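Local coordinates for acyl-CoA dehydrogenase domain protein Tcur3481 (Thermomonospora curvata, PDB 6WY9) that binds a flavin adenine dinucleotide cofactor, here in its dihydro form, and probably acts as an acyl-CoA dehydrogenase, at residues R146-K151 with L203-A208; A161-S166 with V178-P183; G174-D179 with A208-P213. One frame throughout, in Å; residues are numbered along the deposited sequence.

Contact 1 (R146-K151 with L203-A208); sequences RLSGTK and LDAVPA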
loop_
_atom_site.group_PDB
_atom_site.type_symbol
_atom_site.label_atom_id
_atom_site.label_comp_id
_atom_site.label_asym_id
_atom_site.label_seq_id
_atom_site.Cartn_x
_atom_site.Cartn_y
_atom_site.Cartn_z
ATOM N N ARG B 146 30.460 28.454 -22.136
ATOM C CA ARG B 146 29.327 28.387 -23.046
ATOM C C ARG B 146 28.634 27.041 -22.898
ATOM O O ARG B 146 29.296 25.994 -22.866
ATOM C CB ARG B 146 29.771 28.640 -24.481
ATOM C CG ARG B 146 30.303 30.028 -24.640
ATOM C CD ARG B 146 30.539 30.381 -26.072
ATOM N NE ARG B 146 31.080 31.729 -26.195
ATOM C CZ ARG B 146 30.337 32.825 -26.283
ATOM N NH1 ARG B 146 30.909 34.021 -26.399
ATOM N NH2 ARG B 146 29.021 32.731 -26.264
ATOM N N LEU B 147 27.300 27.094 -22.800
ATOM C CA LEU B 147 26.418 25.969 -22.538
ATOM C C LEU B 147 25.629 25.614 -23.789
ATOM O O LEU B 147 25.059 26.492 -24.450
ATOM C CB LEU B 147 25.410 26.294 -21.420
ATOM C CG LEU B 147 25.933 26.929 -20.122
ATOM C CD1 LEU B 147 24.826 27.145 -19.094
ATOM C CD2 LEU B 147 27.075 26.100 -19.531
ATOM N N SER B 148 25.576 24.318 -24.092
ATOM C CA SER B 148 24.804 23.814 -25.220
ATOM C C SER B 148 24.038 22.578 -24.790
ATOM O O SER B 148 24.630 21.620 -24.289
ATOM C CB SER B 148 25.695 23.480 -26.415
ATOM O OG SER B 148 26.112 24.659 -27.072
ATOM N N GLY B 149 22.738 22.593 -25.026
ATOM C CA GLY B 149 21.880 21.486 -24.670
ATOM C C GLY B 149 20.456 21.997 -24.582
ATOM O O GLY B 149 20.142 23.084 -25.083
ATOM N N THR B 150 19.614 21.204 -23.931
ATOM C CA THR B 150 18.224 21.577 -23.688
ATOM C C THR B 150 17.889 21.219 -22.260
ATOM O O THR B 150 18.375 20.201 -21.752
ATOM C CB THR B 150 17.276 20.814 -24.589
ATOM O OG1 THR B 150 17.513 19.436 -24.341
ATOM C CG2 THR B 150 17.582 21.065 -26.050
ATOM N N LYS B 151 17.036 22.018 -21.625
ATOM C CA LYS B 151 16.520 21.679 -20.302
ATOM C C LYS B 151 15.002 21.620 -20.367
ATOM O O LYS B 151 14.370 22.329 -21.166
ATOM C CB LYS B 151 16.941 22.696 -19.231
ATOM C CG LYS B 151 18.399 23.096 -19.290
ATOM C CD LYS B 151 19.363 21.908 -18.988
ATOM C CE LYS B 151 19.297 21.454 -17.506
ATOM N NZ LYS B 151 20.256 20.342 -17.280
ATOM N N LEU B 203 19.667 25.924 -25.369
ATOM C CA LEU B 203 20.892 26.685 -25.164
ATOM C C LEU B 203 21.851 26.383 -26.304
ATOM O O LEU B 203 22.282 25.241 -26.478
ATOM C CB LEU B 203 21.535 26.338 -23.822
ATOM C CG LEU B 203 20.665 26.566 -22.596
ATOM C CD1 LEU B 203 20.167 25.246 -22.095
ATOM C CD2 LEU B 203 21.496 27.229 -21.516
ATOM N N ASP B 204 22.191 27.396 -27.083
ATOM C CA ASP B 204 23.131 27.196 -28.182
ATOM C C ASP B 204 24.350 28.062 -27.866
ATOM O O ASP B 204 24.368 29.264 -28.159
ATOM C CB ASP B 204 22.454 27.531 -29.497
ATOM C CG ASP B 204 23.390 27.502 -30.669
ATOM O OD1 ASP B 204 24.558 27.076 -30.535
ATOM O OD2 ASP B 204 22.935 27.944 -31.743
ATOM N N ALA B 205 25.345 27.441 -27.223
ATOM C CA ALA B 205 26.600 28.099 -26.876
ATOM C C ALA B 205 26.330 29.374 -26.078
ATOM O O ALA B 205 26.859 30.451 -26.374
ATOM C CB ALA B 205 27.429 28.390 -28.127
ATOM N N VAL B 206 25.499 29.240 -25.054
ATOM C CA VAL B 206 25.013 30.395 -24.291
ATOM C C VAL B 206 26.094 30.831 -23.303
ATOM O O VAL B 206 26.594 29.995 -22.540
ATOM C CB VAL B 206 23.721 30.051 -23.549
ATOM C CG1 VAL B 206 23.267 31.263 -22.745
ATOM C CG2 VAL B 206 22.601 29.560 -24.498
ATOM N N PRO B 207 26.437 32.110 -23.247
ATOM C CA PRO B 207 27.411 32.569 -22.242
ATOM C C PRO B 207 26.904 32.349 -20.823
ATOM O O PRO B 207 25.721 32.571 -20.522
ATOM C CB PRO B 207 27.568 34.058 -22.560
ATOM C CG PRO B 207 27.106 34.193 -23.976
ATOM C CD PRO B 207 26.025 33.183 -24.166
ATOM N N ALA B 208 27.805 31.897 -19.947
ATOM C CA ALA B 208 27.427 31.624 -18.564
ATOM C C ALA B 208 28.627 31.783 -17.652
ATOM O O ALA B 208 29.777 31.759 -18.096
ATOM C CB ALA B 208 26.854 30.214 -18.363
HETATM O O HOH W 1 25.653 24.690 -29.729
#
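Ser148 OG is gripped twice: it accepts a hydrogen bond from Ala205 N at 2.9 Å, and a water 2.7 Å from OG ties it to Asp204, donating to OD1. The chain here crosses a G1 beta bulge in the antiparallel pairing of strands 144-154 and 206-210, within the middle beta domain of the acyl-CoA dehydrogenase fold. Ala205, with positive phi and psi (54° and 49°), and Val206 both face Leu147, but Val206 alone bonds to it, giving its N to Leu147 O and taking Leu147 N on its own O. The N of Ala205, badly angled for Leu147 O, is claimed by the serine instead. Beyond the corner the chain turns at Asp204 and Ala205, Gly149 pairs with Leu203, the last residue of strand 197-203; Gly149 N meets a lone pair of Leu203 O, while Leu203 N approaches Gly149 O almost end-on. On the buried face Leu147 and Leu203 lie side by side, CB of the first 4.0 Å from CD2 of the second, and Leu147 CD1 rests on Ala208 CB. Leu203 CD1 reaches instead toward CG of Lys151, whose amine pairs with Glu125. Extended from CG to NE, Arg146 runs past Ala205, and its NE forms a salt bridge with Asp141. Its NH2 donates at the edge of the guanidinium to Ala205 O (3.1 Å), with Pro207 CG 3.3 Å from the same NH2.

Contact 2 (A161-S166 with V178-P183); sequences AHLLVS and VDADAP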
loop_
_atom_site.group_PDB
_atom_site.type_symbol
_atom_site.label_atom_id
_atom_site.label_comp_id
_atom_site.label_asym_id
_atom_site.label_seq_id
_atom_site.Cartn_x
_atom_site.Cartn_y
_atom_site.Cartn_z
ATOM N N ALA B 161 14.785 37.036 -14.534
ATOM C CA ALA B 161 15.877 37.766 -15.185
ATOM C C ALA B 161 17.124 36.892 -15.383
ATOM O O ALA B 161 17.944 37.158 -16.273
ATOM C CB ALA B 161 16.220 39.018 -14.374
ATOM N N HIS B 162 17.271 35.847 -14.573
ATOM C CA HIS B 162 18.425 34.969 -14.603
ATOM C C HIS B 162 17.976 33.573 -14.223
ATOM O O HIS B 162 16.994 33.400 -13.497
ATOM C CB HIS B 162 19.523 35.406 -13.632
ATOM C CG HIS B 162 19.717 36.884 -13.559
ATOM N ND1 HIS B 162 20.572 37.562 -14.395
ATOM C CD2 HIS B 162 19.178 37.812 -12.736
ATOM C CE1 HIS B 162 20.549 38.850 -14.097
ATOM N NE2 HIS B 162 19.714 39.028 -13.089
ATOM N N LEU B 163 18.718 32.584 -14.717
ATOM C CA LEU B 163 18.483 31.172 -14.461
ATOM C C LEU B 163 19.773 30.519 -13.984
ATOM O O LEU B 163 20.847 30.796 -14.520
ATOM C CB LEU B 163 18.029 30.435 -15.724
ATOM C CG LEU B 163 16.862 30.946 -16.570
ATOM C CD1 LEU B 163 17.366 32.009 -17.531
ATOM C CD2 LEU B 163 16.243 29.763 -17.338
ATOM N N LEU B 164 19.662 29.641 -12.989
ATOM C CA LEU B 164 20.730 28.706 -12.685
ATOM C C LEU B 164 20.482 27.429 -13.480
ATOM O O LEU B 164 19.427 26.795 -13.326
ATOM C CB LEU B 164 20.785 28.412 -11.188
ATOM C CG LEU B 164 20.892 29.618 -10.280
ATOM C CD1 LEU B 164 21.126 29.183 -8.850
ATOM C CD2 LEU B 164 22.036 30.606 -10.774
ATOM N N VAL B 165 21.461 27.037 -14.294
ATOM C CA VAL B 165 21.355 25.930 -15.249
ATOM C C VAL B 165 22.413 24.887 -14.896
ATOM O O VAL B 165 23.598 25.221 -14.842
ATOM C CB VAL B 165 21.592 26.424 -16.693
ATOM C CG1 VAL B 165 21.626 25.234 -17.704
ATOM C CG2 VAL B 165 20.578 27.494 -17.082
ATOM N N SER B 166 22.000 23.627 -14.700
ATOM C CA SER B 166 22.964 22.564 -14.454
ATOM C C SER B 166 23.496 22.029 -15.791
ATOM O O SER B 166 22.747 21.897 -16.770
ATOM C CB SER B 166 22.319 21.448 -13.597
ATOM O OG SER B 166 21.354 20.713 -14.327
ATOM N N VAL B 178 22.927 32.135 -15.786
ATOM C CA VAL B 178 22.674 32.598 -17.145
ATOM C C VAL B 178 21.685 33.752 -17.105
ATOM O O VAL B 178 20.673 33.685 -16.395
ATOM C CB VAL B 178 22.135 31.448 -18.017
ATOM C CG1 VAL B 178 21.722 31.975 -19.352
ATOM C CG2 VAL B 178 23.202 30.372 -18.164
ATOM N N ASP B 179 21.947 34.787 -17.891
ATOM C CA ASP B 179 20.971 35.864 -18.027
ATOM C C ASP B 179 19.860 35.424 -18.972
ATOM O O ASP B 179 20.103 34.700 -19.943
ATOM C CB ASP B 179 21.654 37.152 -18.508
ATOM C CG ASP B 179 22.583 37.725 -17.448
ATOM O OD1 ASP B 179 22.302 37.529 -16.246
ATOM O OD2 ASP B 179 23.604 38.327 -17.799
ATOM N N ALA B 180 18.623 35.813 -18.648
ATOM C CA ALA B 180 17.467 35.349 -19.416
ATOM C C ALA B 180 17.440 35.910 -20.829
ATOM O O ALA B 180 16.700 35.384 -21.665
ATOM C CB ALA B 180 16.158 35.726 -18.721
ATOM N N ASP B 181 18.192 36.984 -21.091
ATOM C CA ASP B 181 18.345 37.588 -22.410
ATOM C C ASP B 181 19.677 37.217 -23.069
ATOM O O ASP B 181 20.077 37.858 -24.049
ATOM C CB ASP B 181 18.216 39.107 -22.309
ATOM C CG ASP B 181 19.277 39.718 -21.411
ATOM O OD1 ASP B 181 19.994 38.951 -20.732
ATOM O OD2 ASP B 181 19.407 40.953 -21.382
ATOM N N ALA B 182 20.364 36.201 -22.551
ATOM C CA ALA B 182 21.657 35.798 -23.098
ATOM C C ALA B 182 21.531 35.392 -24.568
ATOM O O ALA B 182 20.535 34.765 -24.956
ATOM C CB ALA B 182 22.230 34.627 -22.294
ATOM N N PRO B 183 22.539 35.673 -25.401
ATOM C CA PRO B 183 22.495 35.180 -26.783
ATOM C C PRO B 183 22.559 33.658 -26.810
ATOM O O PRO B 183 23.186 33.018 -25.960
ATOM C CB PRO B 183 23.729 35.818 -27.444
ATOM C CG PRO B 183 24.652 36.153 -26.333
ATOM C CD PRO B 183 23.816 36.328 -25.074
HETATM O O HOH W 2 18.389 39.727 -17.855
#
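His162 and Asp179 face each other as an antiparallel non-hydrogen-bonded pair, their side chains running side by side. The imidazole can be followed outward: CB lies 3.5 Å from Val178 O, chi1 of -39° sets CG beside the backbone N, and chi2 of -89° then turns ND1 to the carboxylate. ND1 donates to Asp179 OD1 over 2.5 Å, a short bond bent to 141° at the hydrogen. OD1 sits in the ring plane and is met on its anti side. CE1 passes the same oxygen at 3.1 Å, and NE2 at the far edge bonds to Arg117, so the ring is held from two sides. A leucine in its place would probably leave Asp179 OD1 without its donor and Arg117 without this link to the strand. Next along, Leu163 and Val178 exchange two backbone bonds, N to O each way, both 2.8 Å. On their face Val165 CG2 meets Val178 CG2, and Leu163 CD1 bends over Ala180, 3.8 Å from its CA. Ala180 N donates to Ala161 O from above the carbonyl plane, and a water also donates to that oxygen. Here the chain leaves the strand by a type I turn, Ala182 N bonding back to Asp179 O. The arrangement is the open end of a beta hairpin, strands 160-169 and 172-179, in the beta domain of the acyl-CoA dehydrogenase fold.

Contact 3 (G174-D179 with A208-P213); sequences GLFLVD and ARALGP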
loop_
_atom_site.group_PDB
_atom_site.type_symbol
_atom_site.label_atom_id
_atom_site.label_comp_id
_atom_site.label_asym_id
_atom_site.label_seq_id
_atom_site.Cartn_x
_atom_site.Cartn_y
_atom_site.Cartn_z
ATOM N N GLY B 174 28.096 20.784 -13.023
ATOM C CA GLY B 174 28.170 22.023 -12.274
ATOM C C GLY B 174 26.895 22.848 -12.379
ATOM O O GLY B 174 25.910 22.449 -13.000
ATOM N N LEU B 175 26.917 24.016 -11.755
ATOM C CA LEU B 175 25.775 24.916 -11.793
ATOM C C LEU B 175 26.265 26.283 -12.276
ATOM O O LEU B 175 27.294 26.797 -11.798
ATOM C CB LEU B 175 25.085 24.986 -10.408
ATOM C CG LEU B 175 23.662 25.556 -10.316
ATOM C CD1 LEU B 175 22.698 24.725 -11.160
ATOM C CD2 LEU B 175 23.173 25.601 -8.859
ATOM N N PHE B 176 25.547 26.857 -13.249
ATOM C CA PHE B 176 25.996 28.052 -13.962
ATOM C C PHE B 176 24.877 29.070 -14.029
ATOM O O PHE B 176 23.732 28.710 -14.319
ATOM C CB PHE B 176 26.426 27.724 -15.393
ATOM C CG PHE B 176 27.471 26.652 -15.483
ATOM C CD1 PHE B 176 27.126 25.304 -15.343
ATOM C CD2 PHE B 176 28.790 26.997 -15.724
ATOM C CE1 PHE B 176 28.122 24.316 -15.439
ATOM C CE2 PHE B 176 29.778 26.045 -15.818
ATOM C CZ PHE B 176 29.445 24.701 -15.686
ATOM N N LEU B 177 25.219 30.341 -13.807
ATOM C CA LEU B 177 24.263 31.434 -13.893
ATOM C C LEU B 177 24.159 31.958 -15.321
ATOM O O LEU B 177 25.177 32.240 -15.976
ATOM C CB LEU B 177 24.657 32.570 -12.948
ATOM C CG LEU B 177 23.590 33.658 -12.790
ATOM C CD1 LEU B 177 23.522 34.131 -11.357
ATOM C CD2 LEU B 177 23.909 34.827 -13.720
ATOM N N VAL B 178 22.927 32.135 -15.786
ATOM C CA VAL B 178 22.674 32.598 -17.145
ATOM C C VAL B 178 21.685 33.752 -17.105
ATOM O O VAL B 178 20.673 33.685 -16.395
ATOM C CB VAL B 178 22.135 31.448 -18.017
ATOM C CG1 VAL B 178 21.722 31.975 -19.352
ATOM C CG2 VAL B 178 23.202 30.372 -18.164
ATOM N N ASP B 179 21.947 34.787 -17.891
ATOM C CA ASP B 179 20.971 35.864 -18.027
ATOM C C ASP B 179 19.860 35.424 -18.972
ATOM O O ASP B 179 20.103 34.700 -19.943
ATOM C CB ASP B 179 21.654 37.152 -18.508
ATOM C CG ASP B 179 22.583 37.725 -17.448
ATOM O OD1 ASP B 179 22.302 37.529 -16.246
ATOM O OD2 ASP B 179 23.604 38.327 -17.799
ATOM N N ALA B 208 27.805 31.897 -19.947
ATOM C CA ALA B 208 27.427 31.624 -18.564
ATOM C C ALA B 208 28.627 31.783 -17.652
ATOM O O ALA B 208 29.777 31.759 -18.096
ATOM C CB ALA B 208 26.854 30.214 -18.363
ATOM N N ARG B 209 28.331 31.909 -16.362
ATOM C CA ARG B 209 29.332 32.060 -15.317
ATOM C C ARG B 209 29.100 30.977 -14.281
ATOM O O ARG B 209 27.959 30.751 -13.866
ATOM C CB ARG B 209 29.230 33.430 -14.652
ATOM C CG ARG B 209 29.209 34.593 -15.620
ATOM C CD ARG B 209 30.556 34.737 -16.292
ATOM N NE ARG B 209 31.594 35.112 -15.337
ATOM C CZ ARG B 209 32.830 35.480 -15.674
ATOM N NH1 ARG B 209 33.190 35.526 -16.950
ATOM N NH2 ARG B 209 33.706 35.805 -14.731
ATOM N N ALA B 210 30.168 30.312 -13.857
ATOM C CA ALA B 210 30.014 29.213 -12.911
ATOM C C ALA B 210 29.747 29.718 -11.493
ATOM O O ALA B 210 30.206 30.797 -11.092
ATOM C CB ALA B 210 31.265 28.328 -12.925
ATOM N N LEU B 211 28.975 28.931 -10.736
ATOM C CA LEU B 211 28.998 28.986 -9.279
ATOM C C LEU B 211 30.115 28.063 -8.772
ATOM O O LEU B 211 30.719 27.306 -9.536
ATOM C CB LEU B 211 27.642 28.589 -8.676
ATOM C CG LEU B 211 26.503 29.610 -8.709
ATOM C CD1 LEU B 211 26.095 29.855 -10.156
ATOM C CD2 LEU B 211 25.252 29.144 -7.867
ATOM N N GLY B 212 30.406 28.127 -7.475
ATOM C CA GLY B 212 31.426 27.284 -6.877
ATOM C C GLY B 212 31.222 25.784 -7.072
ATOM O O GLY B 212 30.137 25.299 -7.421
ATOM N N PRO B 213 32.291 25.017 -6.818
ATOM C CA PRO B 213 32.302 23.589 -7.186
ATOM C C PRO B 213 31.240 22.752 -6.501
ATOM O O PRO B 213 30.827 21.721 -7.043
ATOM C CB PRO B 213 33.704 23.125 -6.749
ATOM C CG PRO B 213 34.491 24.365 -6.485
ATOM C CD PRO B 213 33.517 25.429 -6.117
HETATM O O HOH W 3 29.381 24.681 -10.092
#
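Phe176 and Ala210 stand opposite each other as an antiparallel non-hydrogen-bonded pair, where strand 172-179 lies against strand 206-210 in the beta domain of the acyl-CoA dehydrogenase fold. Small residues make the hollows on this face. The phenyl ring, a broad bump, sets its CD2 and CE2 each 4.0 Å from Ala210 CB, while CB of Phe176 rests on Ala208 CB at 3.9 Å. Ala208 is thus wedged between two neighbours, for Val178 CG2 closes on the same methyl from two residues farther along the same strand as Phe176, at 3.7 Å. Trp145 meets the Phe176 ring edge-to-face. On the reverse face the bump comes from Leu211, just past the end of the second strand: chi1 of -77° and chi2 of 66° together bring its CD1 to 3.8 Å from Leu177 N and against Leu177 CB, while CD2 touches Leu175 CD2. Leu175 also packs on Ala215 and Thr219 of helix 215-248, so this face continues into the helical part of the chain. The backbones are laced by the pair Leu177 and Arg209, bonded both ways. Farther along, Leu211 N gives a nearly straight bond (169°) to Leu175 O. Where the second strand has ended, a water takes over as the link, accepting from Leu175 N at 3.0 Å and lying 2.8 Å from Gly212 O, to which it probably donates.

In the fold
From the N terminus, of the strands joined here, 144-154 comes first in the chain, followed by strand 160-169, which turns back into 172-179. Contact 2 closes this short hairpin, 12 residues apart at its nearest ends, and lies wholly within the larger loop, 51 residues between the segments, that contact 1 closes when the chain returns at 203-208. Contact 3 crosses contact 1: its first segment falls inside that loop, its second begins at Ala208, shared by both. Val178 and Asp179 are likewise common to contacts 2 and 3. Together the three join strands 144-154, 206-210, 172-179 and 160-169 in that order across one sheet, before the chain enters helix 215-248. Leu147 CD1 packs on Val178 CG2 between contacts 1 and 3.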